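Local coordinates for protein HMG-CoA Lyase (Bacillus subtilis subsp. subtilis, PDB 1YDO) that belongs to the HMGL-like family of TIM-barrel proteins and folds as a parallel barrel of strands wrapped in helices, at residues A[114-117]-A[118-121]; A[14-17]-A[18-22]; A[106-109]-A[110-114]. All blocks are in the same frame, centred on the assembly; numbering follows the deposited sequence.

Interaction 1. Residues A[114-117]-A[118-121]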
ATOM      1  N   ASN A 114       6.728 -31.404  -2.392  1.00 71.19           N
ATOM      2  CA  ASN A 114       7.535 -32.453  -3.019  1.00 71.97           C
ATOM      3  C   ASN A 114       6.775 -33.336  -4.008  1.00 71.17           C
ATOM      4  O   ASN A 114       6.448 -34.487  -3.713  1.00 70.83           O
ATOM      5  CB  ASN A 114       8.202 -33.323  -1.940  1.00 73.51           C
ATOM      6  CG  ASN A 114       9.475 -33.996  -2.435  1.00 74.28           C
ATOM      7  OD1 ASN A 114       9.428 -34.923  -3.243  1.00 75.54           O
ATOM      8  ND2 ASN A 114      10.623 -33.515  -1.961  1.00 74.20           N
ATOM      9  N   LYS A 115       6.514 -32.777  -5.186  1.00 69.96           N
ATOM     10  CA  LYS A 115       5.814 -33.459  -6.268  1.00 69.11           C
ATOM     11  C   LYS A 115       5.874 -32.574  -7.503  1.00 68.73           C
ATOM     12  O   LYS A 115       5.727 -31.356  -7.406  1.00 68.78           O
ATOM     13  CB  LYS A 115       4.355 -33.732  -5.893  1.00 67.99           C
ATOM     14  CG  LYS A 115       4.173 -34.946  -5.008  1.00 67.53           C
ATOM     15  CD  LYS A 115       2.758 -35.081  -4.476  1.00 66.89           C
ATOM     16  CE  LYS A 115       2.653 -36.255  -3.509  1.00 65.74           C
ATOM     17  NZ  LYS A 115       2.987 -37.560  -4.162  1.00 64.75           N
ATOM     18  N   SER A 116       6.106 -33.183  -8.661  1.00 69.07           N
ATOM     19  CA  SER A 116       6.189 -32.422  -9.898  1.00 68.64           C
ATOM     20  C   SER A 116       4.821 -31.836 -10.200  1.00 68.19           C
ATOM     21  O   SER A 116       3.798 -32.314  -9.697  1.00 67.75           O
ATOM     22  CB  SER A 116       6.620 -33.317 -11.060  1.00 69.18           C
ATOM     23  OG  SER A 116       5.571 -34.188 -11.445  1.00 70.47           O
ATOM     24  N   THR A 117       4.808 -30.792 -11.019  1.00 66.83           N
ATOM     25  CA  THR A 117       3.564 -30.147 -11.390  1.00 65.92           C
ATOM     26  C   THR A 117       2.567 -31.186 -11.897  1.00 65.28           C
ATOM     27  O   THR A 117       1.384 -31.130 -11.565  1.00 65.36           O
ATOM     28  CB  THR A 117       3.802 -29.081 -12.478  1.00 66.10           C
ATOM     29  OG1 THR A 117       4.545 -29.653 -13.561  1.00 65.82           O
ATOM     30  CG2 THR A 117       4.570 -27.899 -11.902  1.00 65.50           C
ATOM     31  N   SER A 118       3.049 -32.151 -12.676  1.00 64.69           N
ATOM     32  CA  SER A 118       2.179 -33.195 -13.219  1.00 63.33           C
ATOM     33  C   SER A 118       1.592 -34.042 -12.110  1.00 61.88           C
ATOM     34  O   SER A 118       0.392 -34.271 -12.059  1.00 61.05           O
ATOM     35  CB  SER A 118       2.956 -34.093 -14.187  1.00 63.65           C
ATOM     36  OG  SER A 118       3.982 -34.794 -13.509  1.00 64.88           O
ATOM     37  N   GLU A 119       2.465 -34.507 -11.228  1.00 61.98           N
ATOM     38  CA  GLU A 119       2.053 -35.334 -10.115  1.00 62.60           C
ATOM     39  C   GLU A 119       0.994 -34.618  -9.311  1.00 62.42           C
ATOM     40  O   GLU A 119      -0.058 -35.185  -9.023  1.00 62.81           O
ATOM     41  CB  GLU A 119       3.247 -35.653  -9.231  1.00 64.39           C
ATOM     42  CG  GLU A 119       4.276 -36.540  -9.908  1.00 66.15           C
ATOM     43  CD  GLU A 119       5.495 -36.783  -9.034  1.00 67.70           C
ATOM     44  OE1 GLU A 119       5.327 -37.262  -7.885  1.00 67.60           O
ATOM     45  OE2 GLU A 119       6.621 -36.502  -9.502  1.00 67.60           O
ATOM     46  N   SER A 120       1.264 -33.369  -8.945  1.00 61.79           N
ATOM     47  CA  SER A 120       0.287 -32.604  -8.177  1.00 61.14           C
ATOM     48  C   SER A 120      -0.993 -32.480  -8.980  1.00 60.12           C
ATOM     49  O   SER A 120      -2.091 -32.694  -8.464  1.00 59.98           O
ATOM     50  CB  SER A 120       0.815 -31.203  -7.849  1.00 60.71           C
ATOM     51  OG  SER A 120       1.808 -31.252  -6.849  1.00 60.59           O
ATOM     52  N   LEU A 121      -0.845 -32.135 -10.250  1.00 59.28           N
ATOM     53  CA  LEU A 121      -2.003 -31.977 -11.110  1.00 59.35           C
ATOM     54  C   LEU A 121      -2.870 -33.218 -10.983  1.00 58.87           C
ATOM     55  O   LEU A 121      -4.084 -33.141 -10.808  1.00 57.88           O
ATOM     56  CB  LEU A 121      -1.559 -31.798 -12.559  1.00 59.05           C
ATOM     57  CG  LEU A 121      -2.628 -31.377 -13.571  1.00 59.80           C
ATOM     58  CD1 LEU A 121      -3.144 -29.974 -13.259  1.00 60.38           C
ATOM     59  CD2 LEU A 121      -2.023 -31.403 -14.956  1.00 59.74           C
TER
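The carbonyl of Ser116 receives the backbone N-H of Ser120, and that of Thr117 receives Leu121, so the loop after helix 106-110 turns into helix 117-133 by regular i to i+4 bonding. The first of these is nearly straight, with Ser120 N 2.8 Å from Ser116 O and the N-H...O angle at 176°. Ser116 is the N-cap, and with Glu119 three places on it gives the Ser-x-x-Glu sequence pattern of a capping box, of which one bond, Ser116 N to Glu119 OE2 at 3.5 Å, is present but weak. What puts Glu119 there is its first torsion (chi1 -67°), which sets CG beside its own backbone N, from where the extended chain runs back past the Ser116 side chain. Ser116 OG sits against this chain, 3.1 Å from Glu119 CG, and on its other contact hydrogen-bonds Ser118 OG at 2.7 Å. Lys115 crosses Glu119 at about a right angle: its CG lies 3.9 Å from Glu119 OE1, and NZ comes to 4.4 Å from the same oxygen, too far for a salt bridge. Lys115 CB also packs against Ser120 OG, 3.7 Å away. The hydroxyl of Thr117 hydrogen-bonds Glu106 back on helix 106-110, and that of Ser120 lies beside the Asn109 amide and probably bonds it, while Leu121 leans on Ala165 and Phe169 of helix 156-169. Glu119 has a further, weak ion pair with Arg110. The chemistry is that of a helix start: a carboxylate set beside the first turn, where the helix dipole probably favours its negative charge, and Lys115 and Arg110 may add to that effect.

Interaction 2. Residues A[14-17]-A[18-22]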
ATOM      1  N   PRO A  14      -7.331 -16.942   9.326  1.00 30.99           N
ATOM      2  CA  PRO A  14      -7.259 -18.083  10.241  1.00 31.89           C
ATOM      3  C   PRO A  14      -6.448 -19.238   9.676  1.00 33.53           C
ATOM      4  O   PRO A  14      -6.085 -20.159  10.395  1.00 36.13           O
ATOM      5  CB  PRO A  14      -8.721 -18.439  10.467  1.00 30.38           C
ATOM      6  CG  PRO A  14      -9.383 -17.994   9.223  1.00 31.97           C
ATOM      7  CD  PRO A  14      -8.722 -16.671   8.930  1.00 30.01           C
ATOM      8  N   ARG A  15      -6.143 -19.191   8.389  1.00 35.71           N
ATOM      9  CA  ARG A  15      -5.377 -20.274   7.822  1.00 36.82           C
ATOM     10  C   ARG A  15      -4.010 -19.804   7.361  1.00 37.51           C
ATOM     11  O   ARG A  15      -3.018 -19.997   8.075  1.00 37.17           O
ATOM     12  CB  ARG A  15      -6.142 -20.911   6.674  1.00 37.53           C
ATOM     13  CG  ARG A  15      -5.529 -22.199   6.194  1.00 38.68           C
ATOM     14  CD  ARG A  15      -5.241 -22.088   4.715  1.00 40.98           C
ATOM     15  NE  ARG A  15      -3.871 -21.673   4.423  1.00 39.69           N
ATOM     16  CZ  ARG A  15      -3.488 -21.112   3.279  1.00 38.50           C
ATOM     17  NH1 ARG A  15      -4.371 -20.881   2.314  1.00 36.25           N
ATOM     18  NH2 ARG A  15      -2.215 -20.803   3.093  1.00 39.08           N
ATOM     19  N   ASP A  16      -3.957 -19.179   6.182  1.00 38.29           N
ATOM     20  CA  ASP A  16      -2.692 -18.675   5.617  1.00 38.72           C
ATOM     21  C   ASP A  16      -2.012 -17.698   6.577  1.00 37.52           C
ATOM     22  O   ASP A  16      -0.789 -17.560   6.574  1.00 36.16           O
ATOM     23  CB  ASP A  16      -2.938 -17.974   4.274  1.00 40.25           C
ATOM     24  CG  ASP A  16      -1.671 -17.870   3.423  1.00 41.21           C
ATOM     25  OD1 ASP A  16      -1.734 -17.303   2.311  1.00 41.17           O
ATOM     26  OD2 ASP A  16      -0.607 -18.362   3.867  1.00 44.07           O
ATOM     27  N   GLY A  17      -2.813 -17.040   7.407  1.00 36.96           N
ATOM     28  CA  GLY A  17      -2.253 -16.107   8.355  1.00 37.13           C
ATOM     29  C   GLY A  17      -1.692 -16.777   9.581  1.00 36.69           C
ATOM     30  O   GLY A  17      -0.545 -16.546   9.953  1.00 36.86           O
ATOM     31  N   LEU A  18      -2.478 -17.629  10.213  1.00 37.78           N
ATOM     32  CA  LEU A  18      -1.986 -18.278  11.421  1.00 40.09           C
ATOM     33  C   LEU A  18      -0.841 -19.265  11.196  1.00 41.66           C
ATOM     34  O   LEU A  18       0.051 -19.376  12.039  1.00 40.59           O
ATOM     35  CB  LEU A  18      -3.147 -18.946  12.157  1.00 38.32           C
ATOM     36  CG  LEU A  18      -3.784 -18.115  13.284  1.00 37.71           C
ATOM     37  CD1 LEU A  18      -3.600 -16.623  13.071  1.00 36.96           C
ATOM     38  CD2 LEU A  18      -5.249 -18.460  13.363  1.00 37.94           C
ATOM     39  N   GLN A  19      -0.850 -19.964  10.063  1.00 44.37           N
ATOM     40  CA  GLN A  19       0.215 -20.923   9.792  1.00 47.17           C
ATOM     41  C   GLN A  19       1.504 -20.237   9.395  1.00 48.56           C
ATOM     42  O   GLN A  19       2.535 -20.890   9.219  1.00 49.21           O
ATOM     43  CB  GLN A  19      -0.172 -21.919   8.691  1.00 47.14           C
ATOM     44  CG  GLN A  19      -0.167 -21.372   7.278  1.00 46.59           C
ATOM     45  CD  GLN A  19      -0.235 -22.472   6.232  1.00 46.13           C
ATOM     46  OE1 GLN A  19       0.758 -23.132   5.964  1.00 46.89           O
ATOM     47  NE2 GLN A  19      -1.414 -22.681   5.647  1.00 46.50           N
ATOM     48  N   ASN A  20       1.448 -18.921   9.249  1.00 49.96           N
ATOM     49  CA  ASN A  20       2.631 -18.155   8.880  1.00 51.72           C
ATOM     50  C   ASN A  20       3.135 -17.288  10.049  1.00 51.41           C
ATOM     51  O   ASN A  20       4.024 -16.449   9.893  1.00 50.79           O
ATOM     52  CB  ASN A  20       2.329 -17.293   7.644  1.00 54.79           C
ATOM     53  CG  ASN A  20       2.579 -18.037   6.318  1.00 57.80           C
ATOM     54  OD1 ASN A  20       2.025 -19.108   6.073  1.00 59.09           O
ATOM     55  ND2 ASN A  20       3.418 -17.453   5.460  1.00 59.90           N
ATOM     56  N   GLU A  21       2.562 -17.507  11.225  1.00 51.49           N
ATOM     57  CA  GLU A  21       2.974 -16.778  12.407  1.00 51.32           C
ATOM     58  C   GLU A  21       3.704 -17.707  13.370  1.00 50.83           C
ATOM     59  O   GLU A  21       3.204 -18.774  13.725  1.00 51.68           O
ATOM     60  CB  GLU A  21       1.761 -16.163  13.081  1.00 51.16           C
ATOM     61  CG  GLU A  21       1.208 -14.968  12.326  1.00 51.25           C
ATOM     62  CD  GLU A  21       2.198 -13.811  12.260  1.00 51.36           C
ATOM     63  OE1 GLU A  21       3.077 -13.734  13.147  1.00 50.53           O
ATOM     64  OE2 GLU A  21       2.088 -12.964  11.342  1.00 51.57           O
ATOM     65  N   PRO A  22       4.918 -17.320  13.786  1.00 50.27           N
ATOM     66  CA  PRO A  22       5.730 -18.115  14.709  1.00 49.77           C
ATOM     67  C   PRO A  22       5.191 -18.078  16.131  1.00 50.04           C
ATOM     68  O   PRO A  22       5.944 -17.967  17.100  1.00 51.18           O
ATOM     69  CB  PRO A  22       7.109 -17.482  14.575  1.00 48.98           C
ATOM     70  CG  PRO A  22       6.788 -16.054  14.294  1.00 49.23           C
ATOM     71  CD  PRO A  22       5.667 -16.149  13.300  1.00 49.30           C
TER
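Arg15 and Gln19 join the short helix 13-17, which follows the first strand of the TIM barrel (8-11), to the 3-10 turn 18-20 that ends it. The backbone bonds come first. Gln19 N reaches Arg15 O at 2.9 Å, still an i to i+4 link, whereas Asn20 N takes Gly17 O at 3.2 Å three residues back and from well above the carbonyl plane. Glu21 N to Leu18 O repeats the three-residue spacing, so the coil tightens before the chain straightens.

Polar contacts make up the second group. Arg15 bends at its second and third torsions, which folds the guanidinium back over Asp16, whose CB lies under one face. Its NH2 makes a salt bridge of 3.0 Å with Asp16 OD2, and NH1 makes another with Glu46. The Gln19 side chain runs alongside Arg15 in the same direction and brings its amide to the guanidinium edge, the two planes 73° apart. Asn20 crosses Asp16 with amide and carboxylate nearly perpendicular, at 86°, and its ND2 donates to the carbonyl of Gly239. Glu21 uses its carboxylate on Gly238 N and on Lys286, tying the turn to two later parts of the chain.

The nonpolar contacts are made by Leu18 and Pro14, which both rest on Trp33 of helix 27-38, and Pro14 also touches Ile34. Between the two residues themselves, Leu18 CD2 lies 3.7 Å from Pro14 CA and 3.5 Å from Pro14 O.

Interaction 3. Residues A[106-109]-A[110-114]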
ATOM      1  N   GLU A 106       7.883 -25.314 -11.132  1.00 56.54           N
ATOM      2  CA  GLU A 106       8.237 -26.699 -10.832  1.00 58.31           C
ATOM      3  C   GLU A 106       9.077 -26.750  -9.558  1.00 58.24           C
ATOM      4  O   GLU A 106       8.780 -27.507  -8.636  1.00 57.59           O
ATOM      5  CB  GLU A 106       9.035 -27.302 -11.994  1.00 61.02           C
ATOM      6  CG  GLU A 106       9.123 -28.827 -11.967  1.00 64.37           C
ATOM      7  CD  GLU A 106       7.900 -29.492 -12.558  1.00 67.20           C
ATOM      8  OE1 GLU A 106       7.649 -30.680 -12.230  1.00 69.80           O
ATOM      9  OE2 GLU A 106       7.193 -28.835 -13.362  1.00 67.20           O
ATOM     10  N   THR A 107      10.123 -25.926  -9.518  1.00 58.77           N
ATOM     11  CA  THR A 107      11.029 -25.881  -8.374  1.00 58.62           C
ATOM     12  C   THR A 107      10.299 -25.596  -7.068  1.00 58.69           C
ATOM     13  O   THR A 107      10.521 -26.275  -6.067  1.00 57.18           O
ATOM     14  CB  THR A 107      12.118 -24.816  -8.578  1.00 58.38           C
ATOM     15  OG1 THR A 107      12.716 -24.999  -9.866  1.00 58.39           O
ATOM     16  CG2 THR A 107      13.196 -24.940  -7.506  1.00 57.36           C
ATOM     17  N   HIS A 108       9.428 -24.590  -7.084  1.00 59.84           N
ATOM     18  CA  HIS A 108       8.669 -24.226  -5.897  1.00 60.80           C
ATOM     19  C   HIS A 108       7.753 -25.362  -5.470  1.00 61.67           C
ATOM     20  O   HIS A 108       7.648 -25.686  -4.292  1.00 61.31           O
ATOM     21  CB  HIS A 108       7.819 -22.978  -6.150  1.00 60.05           C
ATOM     22  CG  HIS A 108       7.057 -22.517  -4.944  1.00 59.26           C
ATOM     23  ND1 HIS A 108       7.682 -22.063  -3.797  1.00 59.49           N
ATOM     24  CD2 HIS A 108       5.733 -22.440  -4.698  1.00 58.40           C
ATOM     25  CE1 HIS A 108       6.773 -21.726  -2.907  1.00 57.73           C
ATOM     26  NE2 HIS A 108       5.578 -21.943  -3.424  1.00 58.36           N
ATOM     27  N   ASN A 109       7.082 -25.956  -6.443  1.00 63.27           N
ATOM     28  CA  ASN A 109       6.163 -27.043  -6.163  1.00 65.49           C
ATOM     29  C   ASN A 109       6.915 -28.214  -5.539  1.00 66.43           C
ATOM     30  O   ASN A 109       6.600 -28.666  -4.432  1.00 65.69           O
ATOM     31  CB  ASN A 109       5.483 -27.495  -7.457  1.00 65.96           C
ATOM     32  CG  ASN A 109       4.190 -28.232  -7.207  1.00 66.35           C
ATOM     33  OD1 ASN A 109       3.910 -29.244  -7.845  1.00 67.78           O
ATOM     34  ND2 ASN A 109       3.382 -27.721  -6.286  1.00 67.41           N
ATOM     35  N   ARG A 110       7.919 -28.699  -6.257  1.00 68.36           N
ATOM     36  CA  ARG A 110       8.714 -29.822  -5.776  1.00 70.26           C
ATOM     37  C   ARG A 110       9.359 -29.523  -4.424  1.00 70.35           C
ATOM     38  O   ARG A 110       9.600 -30.432  -3.628  1.00 69.95           O
ATOM     39  CB  ARG A 110       9.788 -30.191  -6.811  1.00 71.41           C
ATOM     40  CG  ARG A 110      10.766 -31.269  -6.348  1.00 73.07           C
ATOM     41  CD  ARG A 110      11.155 -32.200  -7.489  1.00 74.57           C
ATOM     42  NE  ARG A 110      10.058 -33.083  -7.879  1.00 76.22           N
ATOM     43  CZ  ARG A 110       9.491 -33.974  -7.070  1.00 77.81           C
ATOM     44  NH1 ARG A 110       8.497 -34.740  -7.508  1.00 78.69           N
ATOM     45  NH2 ARG A 110       9.916 -34.101  -5.818  1.00 78.38           N
ATOM     46  N   LYS A 111       9.627 -28.249  -4.155  1.00 70.62           N
ATOM     47  CA  LYS A 111      10.247 -27.872  -2.890  1.00 70.65           C
ATOM     48  C   LYS A 111       9.224 -27.195  -1.990  1.00 70.35           C
ATOM     49  O   LYS A 111       9.426 -26.068  -1.546  1.00 71.46           O
ATOM     50  CB  LYS A 111      11.435 -26.932  -3.143  1.00 71.37           C
ATOM     51  CG  LYS A 111      12.379 -26.784  -1.952  1.00 71.15           C
ATOM     52  CD  LYS A 111      13.650 -26.050  -2.344  1.00 71.50           C
ATOM     53  CE  LYS A 111      14.660 -26.039  -1.200  1.00 72.52           C
ATOM     54  NZ  LYS A 111      15.910 -25.272  -1.504  1.00 72.24           N
ATOM     55  N   ASN A 112       8.126 -27.891  -1.721  1.00 69.06           N
ATOM     56  CA  ASN A 112       7.063 -27.343  -0.889  1.00 67.88           C
ATOM     57  C   ASN A 112       6.123 -28.466  -0.519  1.00 67.94           C
ATOM     58  O   ASN A 112       5.756 -28.631   0.642  1.00 67.46           O
ATOM     59  CB  ASN A 112       6.286 -26.271  -1.655  1.00 66.97           C
ATOM     60  CG  ASN A 112       6.311 -24.920  -0.965  1.00 66.07           C
ATOM     61  OD1 ASN A 112       5.691 -23.961  -1.434  1.00 64.89           O
ATOM     62  ND2 ASN A 112       7.029 -24.832   0.149  1.00 65.81           N
ATOM     63  N   ILE A 113       5.726 -29.233  -1.523  1.00 68.36           N
ATOM     64  CA  ILE A 113       4.842 -30.360  -1.300  1.00 69.59           C
ATOM     65  C   ILE A 113       5.499 -31.597  -1.925  1.00 70.11           C
ATOM     66  O   ILE A 113       4.920 -32.684  -1.969  1.00 70.04           O
ATOM     67  CB  ILE A 113       3.449 -30.087  -1.919  1.00 69.14           C
ATOM     68  CG1 ILE A 113       2.407 -31.037  -1.304  1.00 69.65           C
ATOM     69  CG2 ILE A 113       3.518 -30.211  -3.435  1.00 69.22           C
ATOM     70  CD1 ILE A 113       2.098 -30.771   0.188  1.00 68.73           C
ATOM     71  N   ASN A 114       6.728 -31.404  -2.392  1.00 71.19           N
ATOM     72  CA  ASN A 114       7.535 -32.453  -3.019  1.00 71.97           C
ATOM     73  C   ASN A 114       6.775 -33.336  -4.008  1.00 71.17           C
ATOM     74  O   ASN A 114       6.448 -34.487  -3.713  1.00 70.83           O
ATOM     75  CB  ASN A 114       8.202 -33.323  -1.940  1.00 73.51           C
ATOM     76  CG  ASN A 114       9.475 -33.996  -2.435  1.00 74.28           C
ATOM     77  OD1 ASN A 114       9.428 -34.923  -3.243  1.00 75.54           O
ATOM     78  ND2 ASN A 114      10.623 -33.515  -1.961  1.00 74.20           N
TER
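Glu106 O accepts the N-H of Arg110 at 2.8 Å in a nearly straight bond, the last regular turn of helix 106-110 before it unwinds. This short helix follows strand 97-103 of the TIM barrel and leads into the outer helix 117-133. At Lys111, the first residue to leave helical angles, the bonding frays: its N lies 2.9 Å from Thr107 O with a bent N-H...O angle of 135°, and a second, weak bond goes to His108 O. Two residues on, Ile113 N makes a nearly straight bond to Asn109 O at 3.1 Å, holding the departing chain against the helix end.

Among the side chains, His108 and Asn112 meet across this turn. The first torsion of His108 carries its ring away from the backbone N (chi1 -178°) and under the Asn112 amide, which stands over one face toward the rim, the planes 65° apart; the model sets them too close for the spacing to be trusted, and no hydrogen bond rests on it. Ile113 runs alongside Asn109, its CG2 3.6 Å from Asn109 O. Thr107 points away from the loop and hydrogen-bonds Glu151, and both it and Lys111 touch Tyr150. Arg110, bent at its second and third torsions, reaches along the loop instead: NH2 meets Asn114 OD1 at 2.7 Å, with that oxygen in the guanidinium plane but the nitrogen well above the plane of the Asn114 amide.

Along the chain, interaction 2 comes first, then interaction 3, then interaction 1. The last two share Asn114 and have centres 8 Å apart: residues 106-114 hold one short helix and the loop that leaves it, and residues 114-121 begin the next, so together they make a single helix-loop-helix connection after strand 97-103. Interaction 2 follows strand 8-11 and stands apart, its centre 20 Å from that of interaction 3 and 24 Å from that of interaction 1, without touching either. All three lie beyond the C-terminal ends of barrel strands, the end that carries the active site in TIM-barrel enzymes generally. The turn at 14-22 is buried, while the 106-121 connection sits nearer the surface.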